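Local coordinates for SusD homolog (Bacteroides thetaiotaomicron, PDB 4MRU), which probably binds mucin O-glycans at the cell surface as a SusD-like outer-membrane lipoprotein with a TPR-like helical fold, at residues 74-84 and 461-469; 153-163 and 206-215. One frame throughout, in Å; residues are numbered along the deposited sequence.

How the contacts relate
Both contacts join parts of one helical SusD-like chain, and contact 2 is nested within the long loop that contact 1 closes. Their centres lie 24 Å apart and they do not touch. Contact 1 is partly buried: it fastens a late loop and the start of helix 466-471 to the turn that leads into helix 81-100, through apolar and aromatic contacts, with waters bridging backbone and carboxylates. Contact 2 is more deeply buried and sets helix 152-173 against the end of helix 192-209 and the turn that follows, with selenomethionines, leucine and aromatic rings doing most of the work and a weak, doubtful lysine-aspartate pair at its more exposed end. Helix 104-125 borders both, touching Leu462 in the first and Met159 in the second.

Contact 1: residues 74-84 and 461-469; sequences PKTDWLKAPFT and RLMYPNEEY
Leu79 and Pro465 mark the closest backbone approach, their CA atoms 5.2 Å apart, where the turn after the 3-10 segment 76-78 meets the extended run that enters helix 466-471. Direct hydrogen bonds between the two segments are absent; waters do the bridging instead. Water 1 donates to Thr76 O and Glu467 OE1 and accepts from Asn466 N at 2.8 Å, tying the first turn of the later helix to the 3-10 turn. Water 3 donates to both Leu79 O and Met463 O. Water 4 joins Thr84 OG1 to Glu468 OE2.

Phe83 carries the aromatic part. With CG anti to the backbone N (chi1 -178°), its ring reaches across to Pro465, whose CD lies 4.2 Å from the ring centroid in an off-centre CH-pi contact. Tyr464 turns its edge toward the Phe83 face, an offset edge-to-face pair with planes at 73°, while Glu468 CG and CD pack against Phe83 CE1. The Glu468 carboxylate is also held by Tyr149, and Tyr464 OH bonds to Pro127 O. Deeper in, Leu79 CD2 meets Leu462 CD2 at 4.1 Å. The other branch of Leu79, CD1, meets the selenomethionine methyl Met463 CE at 4.2 Å. On the rim, Lys80 CD lies 3.5 Å from Glu467 OE2, but Lys80 NZ pairs with Asp85.

Helices 40-54 and 104-125 border Leu462, and helix 473-486 packs against Tyr464.

Contact 2: residues 153-163 and 206-215; sequences KDVYMRMFQEL and MAMRLCYTDM
Selenomethionine Met206 has CG anti to its carbonyl carbon (chi1 -71°) and a bend at chi3 (43°), which together carry its methyl CE over one face of the Phe160 ring, 3.7 Å from the centroid. Its selenium stands obliquely to that ring, a Met-aromatic contact, and also meets Leu163 CD1 at 3.9 Å. The whole side chain is a knob set among Tyr156, Met159, Phe160 and Leu163.

Leu210 uses both branches: CD2 lies over the Tyr156 face, 4.0 Å from its centroid, while CD1 comes to the edge of Phe160, 3.8 Å from Phe160 CE2. Tyr156 OH bonds to Asp123, which also helps hold the guanidinium of Arg209 along with Glu429 and Glu433. A leucine in place of Tyr156 would probably leave Asp123 without its hydroxyl partner and strip Leu210 CD2 of the ring face it packs on.

Nearer solvent, Lys153 NZ makes a weak salt bridge to Asp214 OD1 (3.2 Å), doubtful because Asp214 has two positions. Thr213 OG1 accepts from Met215 N in an ST turn and donates to Leu210 O, shaping the link into helix 216-229. One knob-into-hole, Met206 of helix 192-209 seated in helix 152-173, is consistent with the TPR-like helical fold.

Contact 1: residues 74-84 and 461-469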
# COMPACT_ATOMS: atom_id res chain seq x y z
N PRO A 74 -0.72 6.75 18.18
CA PRO A 74 -2.14 6.90 17.89
C PRO A 74 -3.00 6.63 19.13
O PRO A 74 -2.72 5.71 19.89
CB PRO A 74 -2.40 5.84 16.83
CG PRO A 74 -1.32 4.82 16.97
CD PRO A 74 -0.13 5.61 17.48
N LYS A 75 -4.01 7.46 19.32
CA LYS A 75 -4.97 7.24 20.37
C LYS A 75 -5.48 5.80 20.30
O LYS A 75 -5.75 5.29 19.22
CB LYS A 75 -6.10 8.20 20.22
CG LYS A 75 -7.06 8.18 21.36
CD LYS A 75 -8.09 9.25 21.17
CE LYS A 75 -8.99 9.27 22.40
NZ LYS A 75 -10.15 10.13 22.14
N THR A 76 -5.59 5.17 21.46
CA THR A 76 -5.87 3.74 21.56
C THR A 76 -7.09 3.31 20.72
O THR A 76 -7.01 2.37 19.99
CB THR A 76 -6.14 3.34 23.01
OG1 THR A 76 -5.02 3.70 23.78
CG2 THR A 76 -6.36 1.83 23.14
N ASP A 77 -8.21 4.01 20.84
CA ASP A 77 -9.40 3.57 20.11
C ASP A 77 -9.32 3.92 18.60
O ASP A 77 -10.10 3.43 17.82
CB ASP A 77 -10.72 4.03 20.80
CG ASP A 77 -10.92 5.53 20.84
OD1 ASP A 77 -10.10 6.27 20.28
OD2 ASP A 77 -11.94 5.96 21.45
N TRP A 78 -8.33 4.70 18.18
CA TRP A 78 -8.07 4.89 16.77
C TRP A 78 -7.36 3.69 16.14
O TRP A 78 -7.21 3.61 14.90
CB TRP A 78 -7.23 6.13 16.57
CG TRP A 78 -7.90 7.40 16.88
CD1 TRP A 78 -9.08 7.58 17.51
CD2 TRP A 78 -7.40 8.70 16.58
NE1 TRP A 78 -9.36 8.92 17.63
CE2 TRP A 78 -8.36 9.64 17.03
CE3 TRP A 78 -6.25 9.17 15.94
CZ2 TRP A 78 -8.19 11.02 16.89
CZ3 TRP A 78 -6.08 10.56 15.80
CH2 TRP A 78 -7.06 11.47 16.26
N LEU A 79 -6.96 2.73 16.97
CA LEU A 79 -6.36 1.48 16.46
C LEU A 79 -7.39 0.40 16.06
O LEU A 79 -7.03 -0.63 15.53
CB LEU A 79 -5.44 0.87 17.54
CG LEU A 79 -4.13 1.59 17.85
CD1 LEU A 79 -3.50 0.93 19.09
CD2 LEU A 79 -3.18 1.56 16.68
N LYS A 80 -8.65 0.64 16.36
CA LYS A 80 -9.70 -0.31 16.09
C LYS A 80 -9.93 -0.58 14.61
O LYS A 80 -10.08 -1.73 14.21
CB LYS A 80 -11.03 0.20 16.71
CG LYS A 80 -12.09 -0.87 16.73
CD LYS A 80 -13.38 -0.39 17.38
CE LYS A 80 -14.43 -1.50 17.47
NZ LYS A 80 -15.49 -1.29 16.45
N ALA A 81 -9.98 0.47 13.79
CA ALA A 81 -10.56 0.32 12.44
C ALA A 81 -9.76 -0.56 11.47
O ALA A 81 -10.33 -1.39 10.81
CB ALA A 81 -10.80 1.68 11.80
N PRO A 82 -8.42 -0.41 11.42
CA PRO A 82 -7.69 -1.26 10.44
C PRO A 82 -7.64 -2.78 10.74
O PRO A 82 -7.17 -3.55 9.91
CB PRO A 82 -6.27 -0.68 10.47
CG PRO A 82 -6.42 0.69 11.09
CD PRO A 82 -7.50 0.51 12.11
N PHE A 83 -8.05 -3.18 11.93
CA PHE A 83 -8.02 -4.60 12.37
C PHE A 83 -9.43 -5.05 12.58
O PHE A 83 -9.97 -5.87 11.81
CB PHE A 83 -7.19 -4.77 13.66
CG PHE A 83 -7.07 -6.21 14.14
CD1 PHE A 83 -8.02 -6.74 14.96
CD2 PHE A 83 -6.01 -6.99 13.77
CE1 PHE A 83 -7.93 -8.04 15.41
CE2 PHE A 83 -5.90 -8.29 14.19
CZ PHE A 83 -6.87 -8.82 15.01
N THR A 84 -10.07 -4.49 13.60
CA THR A 84 -11.38 -4.97 14.02
C THR A 84 -12.46 -4.69 12.96
O THR A 84 -13.25 -5.56 12.64
CB THR A 84 -11.80 -4.35 15.35
OG1 THR A 84 -10.83 -4.65 16.37
CG2 THR A 84 -13.20 -4.90 15.79
N ARG A 461 5.19 -1.94 12.35
CA ARG A 461 3.89 -2.52 12.32
C ARG A 461 2.96 -1.67 13.18
O ARG A 461 3.40 -0.76 13.88
CB ARG A 461 3.92 -3.94 12.86
CG ARG A 461 4.40 -4.02 14.32
CD ARG A 461 4.45 -5.44 14.83
NE ARG A 461 3.14 -6.05 15.05
CZ ARG A 461 2.38 -5.91 16.14
NH1 ARG A 461 2.75 -5.13 17.15
NH2 ARG A 461 1.22 -6.56 16.22
N LEU A 462 1.66 -1.97 13.14
CA LEU A 462 0.68 -1.41 14.07
C LEU A 462 0.42 -2.37 15.23
O LEU A 462 0.51 -3.58 15.06
CB LEU A 462 -0.67 -1.14 13.41
CG LEU A 462 -0.94 0.15 12.73
CD1 LEU A 462 -2.44 0.27 12.38
CD2 LEU A 462 -0.48 1.31 13.60
N MSE A 463 -0.01 -1.81 16.35
CA MSE A 463 -0.28 -2.56 17.56
C MSE A 463 -1.69 -3.07 17.53
O MSE A 463 -2.55 -2.43 16.95
CB MSE A 463 -0.11 -1.69 18.81
CG MSE A 463 1.33 -1.21 18.93
SE MSE A 463 1.49 0.58 18.08
CE MSE A 463 0.65 1.67 19.50
N TYR A 464 -1.94 -4.22 18.14
CA TYR A 464 -3.29 -4.79 18.16
C TYR A 464 -4.23 -3.91 18.95
O TYR A 464 -3.79 -3.21 19.83
CB TYR A 464 -3.29 -6.18 18.75
CG TYR A 464 -2.49 -7.19 17.91
CD1 TYR A 464 -2.84 -7.46 16.60
CD2 TYR A 464 -1.45 -7.89 18.45
CE1 TYR A 464 -2.16 -8.42 15.84
CE2 TYR A 464 -0.73 -8.83 17.71
CZ TYR A 464 -1.10 -9.12 16.43
OH TYR A 464 -0.38 -10.07 15.74
N PRO A 465 -5.51 -3.88 18.59
CA PRO A 465 -6.43 -2.96 19.26
C PRO A 465 -6.75 -3.43 20.67
O PRO A 465 -6.67 -4.63 20.97
CB PRO A 465 -7.69 -2.99 18.37
CG PRO A 465 -7.62 -4.23 17.61
CD PRO A 465 -6.16 -4.62 17.50
N ASN A 466 -7.17 -2.49 21.51
CA ASN A 466 -7.45 -2.82 22.89
C ASN A 466 -8.60 -3.83 23.06
O ASN A 466 -8.65 -4.56 24.05
CB ASN A 466 -7.77 -1.57 23.71
CG ASN A 466 -7.62 -1.81 25.22
OD1 ASN A 466 -6.53 -2.10 25.70
ND2 ASN A 466 -8.70 -1.71 25.93
N GLU A 467 -9.54 -3.84 22.12
CA GLU A 467 -10.61 -4.82 22.09
C GLU A 467 -10.05 -6.26 22.14
O GLU A 467 -10.57 -7.14 22.82
CB GLU A 467 -11.47 -4.64 20.84
CG GLU A 467 -12.33 -3.36 20.86
CD GLU A 467 -11.57 -2.04 20.59
OE1 GLU A 467 -10.34 -2.02 20.33
OE2 GLU A 467 -12.21 -0.97 20.63
N GLU A 468 -8.97 -6.49 21.43
CA GLU A 468 -8.38 -7.81 21.44
C GLU A 468 -7.87 -8.16 22.83
O GLU A 468 -8.04 -9.32 23.30
CB GLU A 468 -7.28 -7.90 20.41
CG GLU A 468 -7.85 -7.95 18.99
CD GLU A 468 -8.70 -9.17 18.72
OE1 GLU A 468 -8.14 -10.32 18.69
OE2 GLU A 468 -9.92 -8.99 18.51
N TYR A 469 -7.34 -7.16 23.53
CA TYR A 469 -6.83 -7.39 24.88
C TYR A 469 -7.99 -7.70 25.82
O TYR A 469 -7.88 -8.54 26.70
CB TYR A 469 -6.02 -6.19 25.40
CG TYR A 469 -4.61 -6.10 24.87
CD1 TYR A 469 -4.35 -5.54 23.61
CD2 TYR A 469 -3.54 -6.55 25.59
CE1 TYR A 469 -3.06 -5.46 23.11
CE2 TYR A 469 -2.23 -6.45 25.10
CZ TYR A 469 -2.00 -5.94 23.85
OH TYR A 469 -0.72 -5.82 23.33
O HOH W 1 -8.14 -0.21 20.22
O HOH W 2 -12.64 1.99 19.25
O HOH W 3 -4.83 -1.82 15.37
O HOH W 4 -11.14 -6.95 17.53

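Contact 2: residues 153-163 and 206-215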
# COMPACT_ATOMS: atom_id res chain seq x y z
N LYS A 153 3.53 -16.16 8.48
CA LYS A 153 3.99 -17.16 7.49
C LYS A 153 2.82 -18.04 7.05
O LYS A 153 2.65 -18.33 5.85
CB LYS A 153 5.13 -18.01 8.05
CG LYS A 153 5.61 -19.05 7.05
CD LYS A 153 6.53 -20.09 7.61
CE LYS A 153 8.02 -19.80 7.46
NZ LYS A 153 8.77 -21.08 7.37
N ASP A 154 2.05 -18.51 8.01
CA ASP A 154 0.90 -19.37 7.71
C ASP A 154 -0.20 -18.62 6.99
O ASP A 154 -0.90 -19.20 6.13
CB ASP A 154 0.34 -20.03 8.97
CG ASP A 154 1.25 -21.16 9.49
OD1 ASP A 154 2.13 -21.66 8.77
OD2 ASP A 154 1.05 -21.56 10.62
N VAL A 155 -0.36 -17.33 7.28
CA VAL A 155 -1.30 -16.57 6.49
C VAL A 155 -0.88 -16.51 5.01
O VAL A 155 -1.71 -16.77 4.13
CB VAL A 155 -1.50 -15.15 7.02
CG1 VAL A 155 -2.44 -14.39 6.11
CG2 VAL A 155 -2.11 -15.20 8.41
N TYR A 156 0.38 -16.13 4.73
CA TYR A 156 0.86 -16.04 3.35
C TYR A 156 0.76 -17.39 2.64
O TYR A 156 0.27 -17.47 1.52
CB TYR A 156 2.29 -15.50 3.32
CG TYR A 156 2.37 -14.03 3.08
CD1 TYR A 156 2.17 -13.10 4.11
CD2 TYR A 156 2.63 -13.52 1.81
CE1 TYR A 156 2.25 -11.73 3.84
CE2 TYR A 156 2.67 -12.16 1.55
CZ TYR A 156 2.46 -11.27 2.57
OH TYR A 156 2.55 -9.91 2.30
N MSE A 157 1.13 -18.47 3.30
CA MSE A 157 1.13 -19.77 2.59
C MSE A 157 -0.31 -20.18 2.28
O MSE A 157 -0.58 -20.75 1.20
CB MSE A 157 1.86 -20.81 3.41
CG MSE A 157 3.38 -20.53 3.48
SE MSE A 157 4.20 -19.44 2.03
CE MSE A 157 5.03 -18.27 3.38
N ARG A 158 -1.24 -19.90 3.17
CA ARG A 158 -2.63 -20.22 2.95
C ARG A 158 -3.21 -19.34 1.84
O ARG A 158 -3.90 -19.83 0.96
CB ARG A 158 -3.44 -20.11 4.26
CG ARG A 158 -4.94 -20.43 4.10
CD ARG A 158 -5.22 -21.85 3.63
NE ARG A 158 -5.20 -22.78 4.75
CZ ARG A 158 -6.28 -23.11 5.46
NH1 ARG A 158 -7.48 -22.63 5.16
NH2 ARG A 158 -6.16 -23.95 6.48
N MSE A 159 -2.88 -18.05 1.83
CA MSE A 159 -3.27 -17.18 0.73
C MSE A 159 -2.76 -17.68 -0.61
O MSE A 159 -3.49 -17.69 -1.60
CB MSE A 159 -2.78 -15.72 0.99
CG MSE A 159 -3.56 -15.11 2.16
SE MSE A 159 -2.81 -13.30 2.47
CE MSE A 159 -4.31 -12.69 3.52
N PHE A 160 -1.50 -18.10 -0.67
CA PHE A 160 -0.98 -18.59 -1.93
C PHE A 160 -1.78 -19.82 -2.38
O PHE A 160 -2.11 -19.93 -3.57
CB PHE A 160 0.50 -18.95 -1.86
CG PHE A 160 1.43 -17.76 -1.86
CD1 PHE A 160 1.39 -16.83 -2.88
CD2 PHE A 160 2.38 -17.62 -0.87
CE1 PHE A 160 2.27 -15.76 -2.90
CE2 PHE A 160 3.29 -16.57 -0.90
CZ PHE A 160 3.23 -15.63 -1.90
N GLN A 161 -2.11 -20.70 -1.44
CA GLN A 161 -2.91 -21.87 -1.77
C GLN A 161 -4.30 -21.45 -2.26
O GLN A 161 -4.78 -21.93 -3.30
CB GLN A 161 -2.98 -22.78 -0.54
CG GLN A 161 -3.69 -24.11 -0.71
CD GLN A 161 -3.88 -24.78 0.66
OE1 GLN A 161 -3.10 -24.56 1.60
NE2 GLN A 161 -4.95 -25.53 0.78
N GLU A 162 -4.90 -20.49 -1.59
CA GLU A 162 -6.22 -19.99 -2.03
C GLU A 162 -6.19 -19.25 -3.39
O GLU A 162 -7.13 -19.39 -4.19
CB GLU A 162 -6.82 -19.09 -0.94
CG GLU A 162 -7.14 -19.85 0.35
CD GLU A 162 -7.50 -18.96 1.51
OE1 GLU A 162 -7.14 -17.74 1.47
OE2 GLU A 162 -8.09 -19.49 2.49
N LEU A 163 -5.15 -18.47 -3.66
CA LEU A 163 -5.06 -17.83 -4.95
C LEU A 163 -4.99 -18.88 -6.06
O LEU A 163 -5.61 -18.68 -7.13
CB LEU A 163 -3.86 -16.88 -5.04
CG LEU A 163 -4.08 -15.65 -4.16
CD1 LEU A 163 -2.85 -14.77 -4.16
CD2 LEU A 163 -5.34 -14.89 -4.60
N MSE A 206 3.06 -10.45 -3.61
CA MSE A 206 3.23 -11.20 -2.38
C MSE A 206 4.49 -12.05 -2.39
O MSE A 206 5.17 -12.15 -1.38
CB MSE A 206 2.02 -12.09 -2.21
CG MSE A 206 0.78 -11.27 -1.85
SE MSE A 206 -0.81 -12.46 -1.83
CE MSE A 206 -0.07 -14.03 -0.88
N ALA A 207 4.83 -12.62 -3.54
CA ALA A 207 6.12 -13.32 -3.66
C ALA A 207 7.28 -12.39 -3.37
O ALA A 207 8.20 -12.74 -2.63
CB ALA A 207 6.25 -13.96 -5.04
N MSE A 208 7.29 -11.19 -3.96
CA MSE A 208 8.44 -10.28 -3.79
C MSE A 208 8.58 -9.87 -2.33
O MSE A 208 9.68 -9.74 -1.81
CB MSE A 208 8.28 -9.04 -4.69
CG MSE A 208 9.59 -8.30 -4.87
SE MSE A 208 10.91 -9.38 -5.90
CE MSE A 208 9.82 -9.71 -7.48
N ARG A 209 7.45 -9.80 -1.63
CA ARG A 209 7.39 -9.42 -0.23
C ARG A 209 8.22 -10.36 0.62
O ARG A 209 8.78 -9.92 1.61
CB ARG A 209 5.94 -9.40 0.30
CG ARG A 209 5.82 -8.71 1.64
CD ARG A 209 5.65 -7.18 1.54
NE ARG A 209 4.26 -6.87 1.22
CZ ARG A 209 3.80 -6.09 0.26
NH1 ARG A 209 4.60 -5.39 -0.54
NH2 ARG A 209 2.48 -5.97 0.15
N LEU A 210 8.32 -11.64 0.21
CA LEU A 210 8.98 -12.65 1.01
C LEU A 210 10.43 -12.95 0.59
O LEU A 210 11.03 -13.96 1.04
CB LEU A 210 8.19 -13.96 0.97
CG LEU A 210 6.67 -13.86 1.22
CD1 LEU A 210 6.08 -15.26 1.30
CD2 LEU A 210 6.37 -13.05 2.45
N CYS A 211 11.04 -12.04 -0.17
CA CYS A 211 12.36 -12.34 -0.74
C CYS A 211 13.49 -12.35 0.32
O CYS A 211 14.57 -12.87 0.06
CB CYS A 211 12.65 -11.40 -1.91
SG CYS A 211 13.07 -9.75 -1.31
N TYR A 212 13.24 -11.85 1.52
CA TYR A 212 14.24 -11.89 2.58
C TYR A 212 13.97 -12.99 3.62
O TYR A 212 14.66 -13.04 4.64
CB TYR A 212 14.35 -10.50 3.27
CG TYR A 212 14.86 -9.43 2.34
CD1 TYR A 212 16.17 -9.44 1.90
CD2 TYR A 212 14.04 -8.35 1.94
CE1 TYR A 212 16.65 -8.44 1.05
CE2 TYR A 212 14.51 -7.37 1.10
CZ TYR A 212 15.84 -7.42 0.68
OH TYR A 212 16.30 -6.44 -0.17
N THR A 213 13.00 -13.88 3.37
CA THR A 213 12.66 -14.95 4.32
C THR A 213 13.20 -16.29 3.88
O THR A 213 13.79 -16.39 2.83
CB THR A 213 11.14 -15.15 4.43
OG1 THR A 213 10.62 -15.65 3.19
CG2 THR A 213 10.46 -13.86 4.81
N ASP A 214 12.98 -17.32 4.69
CA ASP A 214 13.39 -18.69 4.34
C ASP A 214 12.43 -19.35 3.34
O ASP A 214 12.57 -20.52 2.99
CB ASP A 214 13.56 -19.55 5.63
CG ASP A 214 12.24 -19.91 6.33
OD1 ASP A 214 11.15 -19.44 5.93
OD2 ASP A 214 12.29 -20.69 7.31
N MSE A 215 11.47 -18.58 2.85
CA MSE A 215 10.59 -19.04 1.80
C MSE A 215 10.95 -18.40 0.50
O MSE A 215 10.15 -18.45 -0.45
CB MSE A 215 9.17 -18.66 2.17
CG MSE A 215 8.72 -19.33 3.48
SE MSE A 215 8.48 -21.29 3.38
CE MSE A 215 10.10 -21.80 4.37